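Local coordinates for penicillin-binding protein PbpB (PDB 6KGU) that synthesises cross-linked peptidoglycan from lipid intermediates during cell wall biogenesis and is the target of beta-lactams such as aztreonam, at residues L29-E34 against L125-G130; A16-I21 against S154-L159; L133-V138 against D239-P244; N25-A30 against L197-Q202. All blocks are in the same frame, centred on the assembly; numbering follows the deposited sequence.

Contact 1: residues L29-E34 against L125-G130; sequences LAFTIE and LRQYPG
The backbone N of Gln127 meets the carbonyl O of Phe31 at 2.6 Å, and Phe31 N returns the bond to Gln127 O. Two residues along, Ile33 and Leu125 make the same exchange, with Leu125 N 2.7 Å from Ile33 O. These are two hydrogen-bonded pairs of an antiparallel sheet; Thr32 and Arg126 form the non-hydrogen-bonded pair between them. There the side chains take over: Arg126, bent at chi2 (62°), lays its guanidinium face over Ala30 CB and Phe31 N and gives NH1 to Thr32 OG1 at 2.8 Å, the hydroxyl lying 23° out of the guanidinium plane. Its NE makes a salt bridge with Glu152, which also takes the Tyr128 hydroxyl. On the opposite face of the sheet, Gln127 CB sits over the Phe31 ring in a CH-pi contact, 3.8 Å from the centroid, and Ile33 CG1 packs on Leu125 CB at 3.7 Å. Past the pairing, one water joins Leu29 O to Gly130 N. Strand 122-127 lies at one edge of a mixed sheet in the dimerisation domain; strand 28-36 is next to it, then 21-22, while Leu29 and Tyr128 lean on Val138 of helix 135-138.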
loop_
_atom_site.group_PDB
_atom_site.type_symbol
_atom_site.label_atom_id
_atom_site.label_comp_id
_atom_site.label_asym_id
_atom_site.label_seq_id
_atom_site.Cartn_x
_atom_site.Cartn_y
_atom_site.Cartn_z
ATOM N N LEU A 29 -22.602 -2.758 1.376
ATOM C CA LEU A 29 -22.089 -1.508 0.833
ATOM C C LEU A 29 -23.003 -0.926 -0.234
ATOM O O LEU A 29 -23.178 0.291 -0.303
ATOM C CB LEU A 29 -20.685 -1.726 0.250
ATOM C CG LEU A 29 -19.615 -2.029 1.303
ATOM C CD1 LEU A 29 -18.373 -2.694 0.688
ATOM C CD2 LEU A 29 -19.240 -0.749 2.059
ATOM N N ALA A 30 -23.598 -1.772 -1.069
ATOM C CA ALA A 30 -24.503 -1.284 -2.091
ATOM C C ALA A 30 -25.573 -2.343 -2.299
ATOM O O ALA A 30 -25.253 -3.527 -2.410
ATOM C CB ALA A 30 -23.763 -0.988 -3.403
ATOM N N PHE A 31 -26.831 -1.918 -2.349
ATOM C CA PHE A 31 -27.930 -2.837 -2.606
ATOM C C PHE A 31 -29.081 -2.053 -3.217
ATOM O O PHE A 31 -29.142 -0.822 -3.121
ATOM C CB PHE A 31 -28.370 -3.567 -1.330
ATOM C CG PHE A 31 -29.015 -2.680 -0.308
ATOM C CD1 PHE A 31 -30.387 -2.440 -0.340
ATOM C CD2 PHE A 31 -28.263 -2.104 0.704
ATOM C CE1 PHE A 31 -30.987 -1.623 0.601
ATOM C CE2 PHE A 31 -28.856 -1.284 1.653
ATOM C CZ PHE A 31 -30.220 -1.046 1.606
ATOM N N THR A 32 -30.000 -2.781 -3.846
ATOM C CA THR A 32 -31.079 -2.177 -4.613
ATOM C C THR A 32 -32.413 -2.355 -3.896
ATOM O O THR A 32 -32.669 -3.398 -3.292
ATOM C CB THR A 32 -31.122 -2.780 -6.016
ATOM O OG1 THR A 32 -29.957 -2.358 -6.741
ATOM C CG2 THR A 32 -32.380 -2.359 -6.778
ATOM N N ILE A 33 -33.247 -1.318 -3.931
ATOM C CA ILE A 33 -34.633 -1.411 -3.482
ATOM C C ILE A 33 -35.547 -1.059 -4.649
ATOM O O ILE A 33 -35.216 -0.238 -5.508
ATOM C CB ILE A 33 -34.946 -0.505 -2.267
ATOM C CG1 ILE A 33 -35.098 0.958 -2.725
ATOM C CG2 ILE A 33 -33.889 -0.653 -1.206
ATOM C CD1 ILE A 33 -35.166 1.996 -1.588
ATOM N N GLU A 34 -36.713 -1.693 -4.670
ATOM C CA GLU A 34 -37.701 -1.402 -5.699
ATOM C C GLU A 34 -38.497 -0.161 -5.329
ATOM O O GLU A 34 -38.928 -0.001 -4.185
ATOM C CB GLU A 34 -38.649 -2.583 -5.886
ATOM C CG GLU A 34 -38.223 -3.545 -6.966
ATOM C CD GLU A 34 -39.352 -4.472 -7.377
ATOM O OE1 GLU A 34 -40.510 -4.000 -7.487
ATOM O OE2 GLU A 34 -39.076 -5.670 -7.602
ATOM N N LEU A 125 -33.938 1.542 -7.065
ATOM C CA LEU A 125 -33.101 2.556 -6.429
ATOM C C LEU A 125 -31.884 1.898 -5.791
ATOM O O LEU A 125 -32.028 1.032 -4.924
ATOM C CB LEU A 125 -33.884 3.325 -5.368
ATOM C CG LEU A 125 -35.217 3.932 -5.789
ATOM C CD1 LEU A 125 -35.830 4.679 -4.611
ATOM C CD2 LEU A 125 -35.014 4.845 -6.986
ATOM N N ARG A 126 -30.695 2.324 -6.204
ATOM C CA ARG A 126 -29.462 1.838 -5.600
ATOM C C ARG A 126 -29.223 2.559 -4.277
ATOM O O ARG A 126 -29.357 3.784 -4.198
ATOM C CB ARG A 126 -28.287 2.054 -6.554
ATOM C CG ARG A 126 -27.070 1.199 -6.239
ATOM C CD ARG A 126 -27.413 -0.293 -6.357
ATOM N NE ARG A 126 -26.216 -1.130 -6.442
ATOM C CZ ARG A 126 -26.198 -2.444 -6.249
ATOM N NH1 ARG A 126 -27.326 -3.083 -5.953
ATOM N NH2 ARG A 126 -25.047 -3.114 -6.340
ATOM N N GLN A 127 -28.891 1.800 -3.237
ATOM C CA GLN A 127 -28.683 2.326 -1.893
ATOM C C GLN A 127 -27.224 2.166 -1.497
ATOM O O GLN A 127 -26.654 1.087 -1.672
ATOM C CB GLN A 127 -29.563 1.591 -0.878
ATOM C CG GLN A 127 -31.031 1.595 -1.238
ATOM C CD GLN A 127 -31.604 2.987 -1.230
ATOM O OE1 GLN A 127 -32.000 3.513 -2.259
ATOM N NE2 GLN A 127 -31.637 3.600 -0.064
ATOM N N TYR A 128 -26.639 3.227 -0.928
ATOM C CA TYR A 128 -25.270 3.220 -0.415
ATOM C C TYR A 128 -25.369 3.624 1.046
ATOM O O TYR A 128 -25.182 4.798 1.386
ATOM C CB TYR A 128 -24.348 4.158 -1.205
ATOM C CG TYR A 128 -24.221 3.751 -2.653
ATOM C CD1 TYR A 128 -23.338 2.744 -3.035
ATOM C CD2 TYR A 128 -25.017 4.342 -3.635
ATOM C CE1 TYR A 128 -23.242 2.344 -4.363
ATOM C CE2 TYR A 128 -24.934 3.947 -4.962
ATOM C CZ TYR A 128 -24.043 2.948 -5.319
ATOM O OH TYR A 128 -23.941 2.555 -6.635
ATOM N N PRO A 129 -25.707 2.687 1.932
ATOM C CA PRO A 129 -25.975 3.067 3.325
ATOM C C PRO A 129 -24.778 3.696 4.018
ATOM O O PRO A 129 -24.974 4.467 4.962
ATOM C CB PRO A 129 -26.378 1.739 3.982
ATOM C CG PRO A 129 -25.730 0.688 3.119
ATOM C CD PRO A 129 -25.821 1.234 1.717
ATOM N N GLY A 130 -23.555 3.419 3.569
ATOM C CA GLY A 130 -22.380 4.055 4.135
ATOM C C GLY A 130 -21.942 5.326 3.445
ATOM O O GLY A 130 -20.913 5.896 3.814
HETATM O O HOH W 1 -22.460 2.001 1.561
HETATM O O HOH W 2 -29.045 -5.536 -4.510
#

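Contact 2: residues A16-I21 against S154-L159; sequences AARGSI and SLDAVL
Arg18 stretches from the loop before strand 21-22 across Leu159 to Asp156, tying that loop of the dimerisation domain to the short helix 156-160. Its CG stands anti to the backbone N (chi1 -168°) and the chain stays extended as far as NE, which carries the guanidinium over Leu159 CB and on to Asp156. CB starts out beside the carbonyl of Leu159, and CG comes closer, 3.5 Å from Leu159 O. Farther out, CZ passes over Leu159, whose CB sits 3.8 Å above the centre of the guanidinium plane. At the tip both terminal nitrogens converge end-on in a salt bridge, both hydrogen-bonding to one oxygen: NH1 lies 2.7 Å from Asp156 OD1 and NH2 lies 3.0 Å from the same atom. The second approach uses the anti lone pair, and the guanidinium and carboxylate planes are only 29° apart. OD1 accepts from Gly147 N as well, while OD2 takes His146 ND1, so the carboxylate is held at both oxygens. Arg18 NH2 also makes a salt bridge with Glu152, and this second carboxylate should help fix the guanidinium's rotation.

The backbone is joined to the same helix. Gly19 N donates to Leu159 O at 2.8 Å in a nearly straight bond (171°), and the CA of Arg18 makes a CA-H...O contact with that oxygen. Of the two branches of Leu159, CD1 meets Ile21 CD1 at 3.8 Å, and CD2 lies against the peptide oxygens, 3.6 Å from Ser20 O.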
loop_
_atom_site.group_PDB
_atom_site.type_symbol
_atom_site.label_atom_id
_atom_site.label_comp_id
_atom_site.label_asym_id
_atom_site.label_seq_id
_atom_site.Cartn_x
_atom_site.Cartn_y
_atom_site.Cartn_z
ATOM N N ALA A 16 -34.021 -8.482 -14.595
ATOM C CA ALA A 16 -33.122 -9.022 -13.581
ATOM C C ALA A 16 -32.936 -8.017 -12.449
ATOM O O ALA A 16 -32.821 -6.810 -12.680
ATOM C CB ALA A 16 -31.771 -9.367 -14.195
ATOM N N ALA A 17 -32.906 -8.517 -11.219
ATOM C CA ALA A 17 -32.672 -7.683 -10.047
ATOM C C ALA A 17 -31.172 -7.564 -9.777
ATOM O O ALA A 17 -30.462 -8.576 -9.716
ATOM C CB ALA A 17 -33.386 -8.261 -8.824
ATOM N N ARG A 18 -30.699 -6.335 -9.597
ATOM C CA ARG A 18 -29.271 -6.109 -9.408
ATOM C C ARG A 18 -28.780 -6.742 -8.113
ATOM O O ARG A 18 -29.438 -6.669 -7.074
ATOM C CB ARG A 18 -28.957 -4.613 -9.413
ATOM C CG ARG A 18 -27.459 -4.314 -9.521
ATOM C CD ARG A 18 -27.209 -2.842 -9.822
ATOM N NE ARG A 18 -25.781 -2.546 -9.973
ATOM C CZ ARG A 18 -25.112 -2.703 -11.112
ATOM N NH1 ARG A 18 -25.741 -3.161 -12.201
ATOM N NH2 ARG A 18 -23.821 -2.413 -11.167
ATOM N N GLY A 19 -27.619 -7.376 -8.183
ATOM C CA GLY A 19 -27.016 -7.942 -6.996
ATOM C C GLY A 19 -26.385 -6.881 -6.106
ATOM O O GLY A 19 -26.211 -5.715 -6.473
ATOM N N SER A 20 -26.049 -7.294 -4.894
ATOM C CA SER A 20 -25.486 -6.411 -3.883
ATOM C C SER A 20 -23.965 -6.503 -3.857
ATOM O O SER A 20 -23.367 -7.456 -4.357
ATOM C CB SER A 20 -26.042 -6.753 -2.496
ATOM O OG SER A 20 -27.437 -6.526 -2.435
ATOM N N ILE A 21 -23.343 -5.498 -3.244
ATOM C CA ILE A 21 -21.918 -5.502 -2.935
ATOM C C ILE A 21 -21.809 -5.423 -1.418
ATOM O O ILE A 21 -22.302 -4.465 -0.812
ATOM C CB ILE A 21 -21.171 -4.328 -3.603
ATOM C CG1 ILE A 21 -21.313 -4.371 -5.131
ATOM C CG2 ILE A 21 -19.689 -4.325 -3.173
ATOM C CD1 ILE A 21 -20.716 -3.163 -5.868
ATOM N N SER A 154 -17.151 -2.177 -13.379
ATOM C CA SER A 154 -16.257 -3.232 -13.857
ATOM C C SER A 154 -16.828 -4.617 -13.596
ATOM O O SER A 154 -16.513 -5.555 -14.329
ATOM C CB SER A 154 -14.873 -3.107 -13.210
ATOM O OG SER A 154 -14.929 -3.378 -11.812
ATOM N N LEU A 155 -17.649 -4.775 -12.555
ATOM C CA LEU A 155 -18.358 -6.023 -12.314
ATOM C C LEU A 155 -19.837 -5.951 -12.703
ATOM O O LEU A 155 -20.641 -6.734 -12.189
ATOM C CB LEU A 155 -18.221 -6.428 -10.841
ATOM C CG LEU A 155 -16.776 -6.726 -10.424
ATOM C CD1 LEU A 155 -16.708 -7.210 -8.982
ATOM C CD2 LEU A 155 -16.140 -7.741 -11.384
ATOM N N ASP A 156 -20.215 -5.027 -13.589
ATOM C CA ASP A 156 -21.631 -4.815 -13.872
ATOM C C ASP A 156 -22.303 -6.081 -14.398
ATOM O O ASP A 156 -23.435 -6.392 -14.013
ATOM C CB ASP A 156 -21.798 -3.671 -14.866
ATOM C CG ASP A 156 -23.239 -3.299 -15.082
ATOM O OD1 ASP A 156 -23.891 -2.848 -14.102
ATOM O OD2 ASP A 156 -23.707 -3.435 -16.232
ATOM N N ALA A 157 -21.622 -6.828 -15.270
ATOM C CA ALA A 157 -22.223 -8.047 -15.808
ATOM C C ALA A 157 -22.545 -9.040 -14.702
ATOM O O ALA A 157 -23.608 -9.670 -14.713
ATOM C CB ALA A 157 -21.297 -8.684 -16.846
ATOM N N VAL A 158 -21.653 -9.169 -13.717
ATOM C CA VAL A 158 -21.927 -10.033 -12.569
ATOM C C VAL A 158 -23.078 -9.476 -11.741
ATOM O O VAL A 158 -23.957 -10.220 -11.286
ATOM C CB VAL A 158 -20.652 -10.207 -11.717
ATOM C CG1 VAL A 158 -20.939 -11.050 -10.494
ATOM C CG2 VAL A 158 -19.534 -10.833 -12.544
ATOM N N LEU A 159 -23.087 -8.157 -11.525
ATOM C CA LEU A 159 -24.094 -7.535 -10.675
ATOM C C LEU A 159 -25.437 -7.356 -11.385
ATOM O O LEU A 159 -26.491 -7.419 -10.734
ATOM C CB LEU A 159 -23.574 -6.173 -10.181
ATOM C CG LEU A 159 -22.398 -6.208 -9.184
ATOM C CD1 LEU A 159 -21.700 -4.839 -9.104
ATOM C CD2 LEU A 159 -22.896 -6.658 -7.793
#

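Contact 3: residues L133-V138 against D239-P244; sequences LAANVV and DNTFDP
The methyl of Ala135 is packed against Thr241, Phe242 and Pro244, and this is where the contact is tight. Ala135 CB lies 3.4 Å from Phe242 O, 3.6 Å from Phe242 CE1 and, likewise, 3.6 Å from Pro244 CD. Thr241 CG2 closes in at 3.7 Å from the same CB. The Phe242 ring is swung toward the helix because CG stands between the backbone N and the carbonyl carbon (chi1 83°). Its rim then points at the peptide: Ala135 O lies at the ring edge, near the plane, 3.3 Å from CE1. Pro244 CD in turn leans over one face of that ring.

One residue along, the packing gives way to a water. Thr241 turns CG2 toward the backbone N of Asn136, and its OG1 binds a water, 2.8 Å away; the same water gives a weak bond to Asn136 OD1. Asn136 spends its amide nitrogen elsewhere, on Met236 O and Asn258 OD1, so the side chain is held from the transpeptidase side as well.

The helical turn 135-138 starts at Ala134 in the N-cap position, whose O accepts from both Val137 N and Val138 N. Through it the dimerisation domain meets the loop that follows strand 233-238 of the transpeptidase domain. No direct hydrogen bond joins the two segments: the fit relies on the shape of a small apolar methyl and its surroundings, and Thr241 OG1 and Asn136 OD1 are joined only through a water, weakly on the Asn136 side.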
loop_
_atom_site.group_PDB
_atom_site.type_symbol
_atom_site.label_atom_id
_atom_site.label_comp_id
_atom_site.label_asym_id
_atom_site.label_seq_id
_atom_site.Cartn_x
_atom_site.Cartn_y
_atom_site.Cartn_z
ATOM N N LEU A 133 -18.337 5.597 2.212
ATOM C CA LEU A 133 -17.505 4.507 2.727
ATOM C C LEU A 133 -17.050 3.569 1.605
ATOM O O LEU A 133 -17.873 2.966 0.906
ATOM C CB LEU A 133 -18.260 3.714 3.789
ATOM C CG LEU A 133 -17.517 2.498 4.370
ATOM C CD1 LEU A 133 -16.324 2.956 5.190
ATOM C CD2 LEU A 133 -18.439 1.636 5.251
ATOM N N ALA A 134 -15.732 3.443 1.442
ATOM C CA ALA A 134 -15.151 2.596 0.398
ATOM C C ALA A 134 -15.708 2.925 -0.990
ATOM O O ALA A 134 -15.733 2.068 -1.874
ATOM C CB ALA A 134 -15.357 1.106 0.712
ATOM N N ALA A 135 -16.150 4.172 -1.205
ATOM C CA ALA A 135 -16.680 4.521 -2.520
ATOM C C ALA A 135 -15.602 4.527 -3.587
ATOM O O ALA A 135 -15.923 4.377 -4.769
ATOM C CB ALA A 135 -17.364 5.892 -2.493
ATOM N N ASN A 136 -14.336 4.704 -3.199
ATOM C CA ASN A 136 -13.243 4.594 -4.172
ATOM C C ASN A 136 -13.219 3.219 -4.832
ATOM O O ASN A 136 -12.828 3.089 -6.003
ATOM C CB ASN A 136 -11.902 4.871 -3.475
ATOM C CG ASN A 136 -11.745 4.090 -2.173
ATOM O OD1 ASN A 136 -12.609 4.136 -1.283
ATOM N ND2 ASN A 136 -10.649 3.347 -2.069
ATOM N N VAL A 137 -13.612 2.190 -4.085
ATOM C CA VAL A 137 -13.663 0.812 -4.567
ATOM C C VAL A 137 -15.021 0.494 -5.183
ATOM O O VAL A 137 -15.104 0.021 -6.322
ATOM C CB VAL A 137 -13.317 -0.145 -3.399
ATOM C CG1 VAL A 137 -13.745 -1.573 -3.703
ATOM C CG2 VAL A 137 -11.801 -0.085 -3.072
ATOM N N VAL A 138 -16.092 0.805 -4.449
ATOM C CA VAL A 138 -17.441 0.395 -4.833
ATOM C C VAL A 138 -17.878 1.102 -6.110
ATOM O O VAL A 138 -18.436 0.479 -7.022
ATOM C CB VAL A 138 -18.430 0.672 -3.681
ATOM C CG1 VAL A 138 -19.883 0.625 -4.174
ATOM C CG2 VAL A 138 -18.207 -0.289 -2.522
ATOM N N ASP A 239 -8.309 10.237 0.794
ATOM C CA ASP A 239 -9.042 11.385 1.303
ATOM C C ASP A 239 -10.030 11.876 0.247
ATOM O O ASP A 239 -9.934 11.528 -0.936
ATOM C CB ASP A 239 -8.077 12.513 1.667
ATOM C CG ASP A 239 -7.469 13.171 0.435
ATOM O OD1 ASP A 239 -6.652 12.511 -0.263
ATOM O OD2 ASP A 239 -7.798 14.350 0.175
ATOM N N ASN A 240 -10.987 12.699 0.688
ATOM C CA ASN A 240 -11.838 13.464 -0.228
ATOM C C ASN A 240 -12.730 12.555 -1.084
ATOM O O ASN A 240 -13.032 12.884 -2.237
ATOM C CB ASN A 240 -10.984 14.369 -1.128
ATOM C CG ASN A 240 -11.785 15.490 -1.780
ATOM O OD1 ASN A 240 -12.785 15.951 -1.225
ATOM N ND2 ASN A 240 -11.347 15.932 -2.964
ATOM N N THR A 241 -13.139 11.404 -0.533
ATOM C CA THR A 241 -13.852 10.392 -1.307
ATOM C C THR A 241 -15.274 10.843 -1.605
ATOM O O THR A 241 -16.003 11.279 -0.706
ATOM C CB THR A 241 -13.898 9.067 -0.550
ATOM O OG1 THR A 241 -12.570 8.659 -0.192
ATOM C CG2 THR A 241 -14.538 7.990 -1.413
ATOM N N PHE A 242 -15.695 10.675 -2.857
ATOM C CA PHE A 242 -17.011 11.141 -3.261
ATOM C C PHE A 242 -18.121 10.310 -2.615
ATOM O O PHE A 242 -17.901 9.242 -2.028
ATOM C CB PHE A 242 -17.152 11.099 -4.776
ATOM C CG PHE A 242 -17.518 9.741 -5.327
ATOM C CD1 PHE A 242 -16.659 8.657 -5.182
ATOM C CD2 PHE A 242 -18.702 9.561 -6.018
ATOM C CE1 PHE A 242 -16.975 7.408 -5.713
ATOM C CE2 PHE A 242 -19.025 8.323 -6.546
ATOM C CZ PHE A 242 -18.149 7.240 -6.396
ATOM N N ASP A 243 -19.342 10.812 -2.749
ATOM C CA ASP A 243 -20.505 10.136 -2.181
ATOM C C ASP A 243 -21.390 9.638 -3.313
ATOM O O ASP A 243 -22.089 10.447 -3.946
ATOM C CB ASP A 243 -21.281 11.087 -1.268
ATOM C CG ASP A 243 -22.468 10.427 -0.596
ATOM O OD1 ASP A 243 -22.821 9.268 -0.927
ATOM O OD2 ASP A 243 -23.065 11.096 0.259
ATOM N N PRO A 244 -21.403 8.334 -3.599
ATOM C CA PRO A 244 -22.207 7.832 -4.724
ATOM C C PRO A 244 -23.713 7.894 -4.494
ATOM O O PRO A 244 -24.465 7.623 -5.433
ATOM C CB PRO A 244 -21.729 6.386 -4.874
ATOM C CG PRO A 244 -21.298 5.989 -3.484
ATOM C CD PRO A 244 -20.728 7.247 -2.861
HETATM O O HOH W 3 -11.596 6.104 0.510
#

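Contact 4: residues N25-A30 against L197-Q202; sequences NNDRLA and LDNDIQ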
loop_
_atom_site.group_PDB
_atom_site.type_symbol
_atom_site.label_atom_id
_atom_site.label_comp_id
_atom_site.label_asym_id
_atom_site.label_seq_id
_atom_site.Cartn_x
_atom_site.Cartn_y
_atom_site.Cartn_z
ATOM N N ASN A 25 -17.901 -9.691 5.849
ATOM C CA ASN A 25 -18.851 -10.159 6.846
ATOM C C ASN A 25 -20.294 -9.914 6.432
ATOM O O ASN A 25 -21.184 -9.923 7.284
ATOM C CB ASN A 25 -18.552 -9.496 8.188
ATOM C CG ASN A 25 -17.116 -9.709 8.626
ATOM O OD1 ASN A 25 -16.613 -10.836 8.601
ATOM N ND2 ASN A 25 -16.451 -8.636 9.036
ATOM N N ASN A 26 -20.531 -9.679 5.142
ATOM C CA ASN A 26 -21.849 -9.464 4.555
ATOM C C ASN A 26 -22.505 -8.163 4.994
ATOM O O ASN A 26 -23.702 -7.983 4.800
ATOM C CB ASN A 26 -22.783 -10.648 4.830
ATOM C CG ASN A 26 -22.677 -11.701 3.764
ATOM O OD1 ASN A 26 -21.730 -12.492 3.743
ATOM N ND2 ASN A 26 -23.637 -11.703 2.844
ATOM N N ASP A 27 -21.750 -7.229 5.551
ATOM C CA ASP A 27 -22.278 -5.889 5.771
ATOM C C ASP A 27 -22.433 -5.175 4.434
ATOM O O ASP A 27 -21.483 -5.094 3.650
ATOM C CB ASP A 27 -21.350 -5.106 6.693
ATOM C CG ASP A 27 -21.967 -3.821 7.177
ATOM O OD1 ASP A 27 -23.149 -3.849 7.582
ATOM O OD2 ASP A 27 -21.278 -2.773 7.128
ATOM N N ARG A 28 -23.631 -4.663 4.163
ATOM C CA ARG A 28 -23.930 -4.169 2.824
ATOM C C ARG A 28 -23.220 -2.851 2.550
ATOM O O ARG A 28 -23.222 -1.942 3.383
ATOM C CB ARG A 28 -25.437 -4.004 2.646
ATOM C CG ARG A 28 -26.200 -5.332 2.679
ATOM C CD ARG A 28 -27.702 -5.112 2.544
ATOM N NE ARG A 28 -28.235 -4.286 3.627
ATOM C CZ ARG A 28 -29.491 -3.856 3.690
ATOM N NH1 ARG A 28 -30.355 -4.165 2.721
ATOM N NH2 ARG A 28 -29.884 -3.115 4.721
ATOM N N LEU A 29 -22.602 -2.758 1.376
ATOM C CA LEU A 29 -22.089 -1.508 0.833
ATOM C C LEU A 29 -23.003 -0.926 -0.234
ATOM O O LEU A 29 -23.178 0.291 -0.303
ATOM C CB LEU A 29 -20.685 -1.726 0.250
ATOM C CG LEU A 29 -19.615 -2.029 1.303
ATOM C CD1 LEU A 29 -18.373 -2.694 0.688
ATOM C CD2 LEU A 29 -19.240 -0.749 2.059
ATOM N N ALA A 30 -23.598 -1.772 -1.069
ATOM C CA ALA A 30 -24.503 -1.284 -2.091
ATOM C C ALA A 30 -25.573 -2.343 -2.299
ATOM O O ALA A 30 -25.253 -3.527 -2.410
ATOM C CB ALA A 30 -23.763 -0.988 -3.403
ATOM N N LEU A 197 -12.857 -6.513 1.945
ATOM C CA LEU A 197 -12.905 -5.391 2.876
ATOM C C LEU A 197 -13.596 -5.768 4.179
ATOM O O LEU A 197 -14.559 -6.540 4.199
ATOM C CB LEU A 197 -13.649 -4.189 2.269
ATOM C CG LEU A 197 -13.065 -3.495 1.032
ATOM C CD1 LEU A 197 -13.932 -2.285 0.630
ATOM C CD2 LEU A 197 -11.595 -3.066 1.247
ATOM N N ASP A 198 -13.100 -5.200 5.266
ATOM C CA ASP A 198 -13.769 -5.207 6.556
ATOM C C ASP A 198 -14.248 -3.781 6.793
ATOM O O ASP A 198 -13.430 -2.876 6.982
ATOM C CB ASP A 198 -12.813 -5.690 7.646
ATOM C CG ASP A 198 -13.443 -5.708 9.028
ATOM O OD1 ASP A 198 -14.140 -4.748 9.391
ATOM O OD2 ASP A 198 -13.218 -6.688 9.756
ATOM N N ASN A 199 -15.572 -3.591 6.804
ATOM C CA ASN A 199 -16.136 -2.245 6.859
ATOM C C ASN A 199 -15.711 -1.498 8.112
ATOM O O ASN A 199 -15.543 -0.280 8.062
ATOM C CB ASN A 199 -17.660 -2.301 6.759
ATOM C CG ASN A 199 -18.140 -2.477 5.317
ATOM O OD1 ASN A 199 -17.331 -2.507 4.382
ATOM N ND2 ASN A 199 -19.450 -2.590 5.133
ATOM N N ASP A 200 -15.516 -2.198 9.234
ATOM C CA ASP A 200 -15.053 -1.530 10.445
ATOM C C ASP A 200 -13.632 -1.010 10.266
ATOM O O ASP A 200 -13.329 0.139 10.598
ATOM C CB ASP A 200 -15.117 -2.480 11.643
ATOM C CG ASP A 200 -16.524 -3.010 11.906
ATOM O OD1 ASP A 200 -17.512 -2.285 11.629
ATOM O OD2 ASP A 200 -16.632 -4.149 12.406
ATOM N N ILE A 201 -12.742 -1.851 9.754
ATOM C CA ILE A 201 -11.383 -1.398 9.486
ATOM C C ILE A 201 -11.394 -0.294 8.433
ATOM O O ILE A 201 -10.782 0.767 8.617
ATOM C CB ILE A 201 -10.495 -2.588 9.086
ATOM C CG1 ILE A 201 -10.447 -3.589 10.251
ATOM C CG2 ILE A 201 -9.112 -2.091 8.676
ATOM C CD1 ILE A 201 -9.740 -4.924 9.956
ATOM N N GLN A 202 -12.144 -0.500 7.342
ATOM C CA GLN A 202 -12.208 0.510 6.290
ATOM C C GLN A 202 -12.680 1.846 6.839
ATOM O O GLN A 202 -12.097 2.887 6.537
ATOM C CB GLN A 202 -13.132 0.047 5.156
ATOM C CG GLN A 202 -13.391 1.121 4.087
ATOM C CD GLN A 202 -12.235 1.254 3.119
ATOM O OE1 GLN A 202 -11.471 0.313 2.945
ATOM N NE2 GLN A 202 -12.111 2.419 2.464
#
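The Asn199 amide turns its edge to the Asp27 carboxylate, with the two planes 73° apart. Asn199 ND2 donates to Asp27 OD2 at 2.7 Å; the acceptor lies in the amide plane, but the nitrogen comes to the anti side of the carboxylate, 29° out of its plane. Leu29 approaches the same amide obliquely, its CD2 3.5 Å from Asn199 OD1, the two side chains running past each other in opposite directions. The Asn25 amide stands almost perpendicular to the carboxylate of Asp198, and ND2 stays 3.8 Å from OD2, too far for a hydrogen bond.

Asp198 has another task as the N-cap of helix 199-216. Its OD1 accepts Ile201 N at 3.2 Å, from above the carboxylate plane, and more weakly Asp200 N. This helix lies against strand 233-238 of the transpeptidase domain and against helix 531-544, where Ile201 touches Leu541. The opposing segment leads into a classic beta bulge, in which Leu29 and Ala30 both face Ile21. Asp23 links the two sides: OD1 takes the backbone N of Asn25 and of Asp27, and OD2 takes Asn199 N.

With CG anti to its backbone N (chi1 -169°), Asp27 sends its carboxylate out to Asn199. Asp200 OD1 lies 5.9 Å from Asp27 OD2, a like-charge pair not in contact; Asp200 OD2 has a long, weak ion pair with Arg544.

Contacts 1 and 4 share Leu29 and Ala30, and contact 2 meets both through Ile21, whose O lies 2.8 Å from Leu29 N and whose N lies 2.9 Å from Ala30 O. Contact 2 also reaches contact 1 where Arg126 NH2 comes 2.9 Å from Gly19 O; their centres are about 12 Å apart. Val138 of contact 3 packs on Leu29, Tyr128 and Ile21, so it touches the other three. Contacts 3 and 4, with centres about 13 Å apart, meet where Leu133 CD1 lies 3.6 Å from Gln202 CG; contact 3 bridges to the transpeptidase domain. All four lie away from the aztreonam pocket and from Ser269, the probable acyl-ester nucleophile.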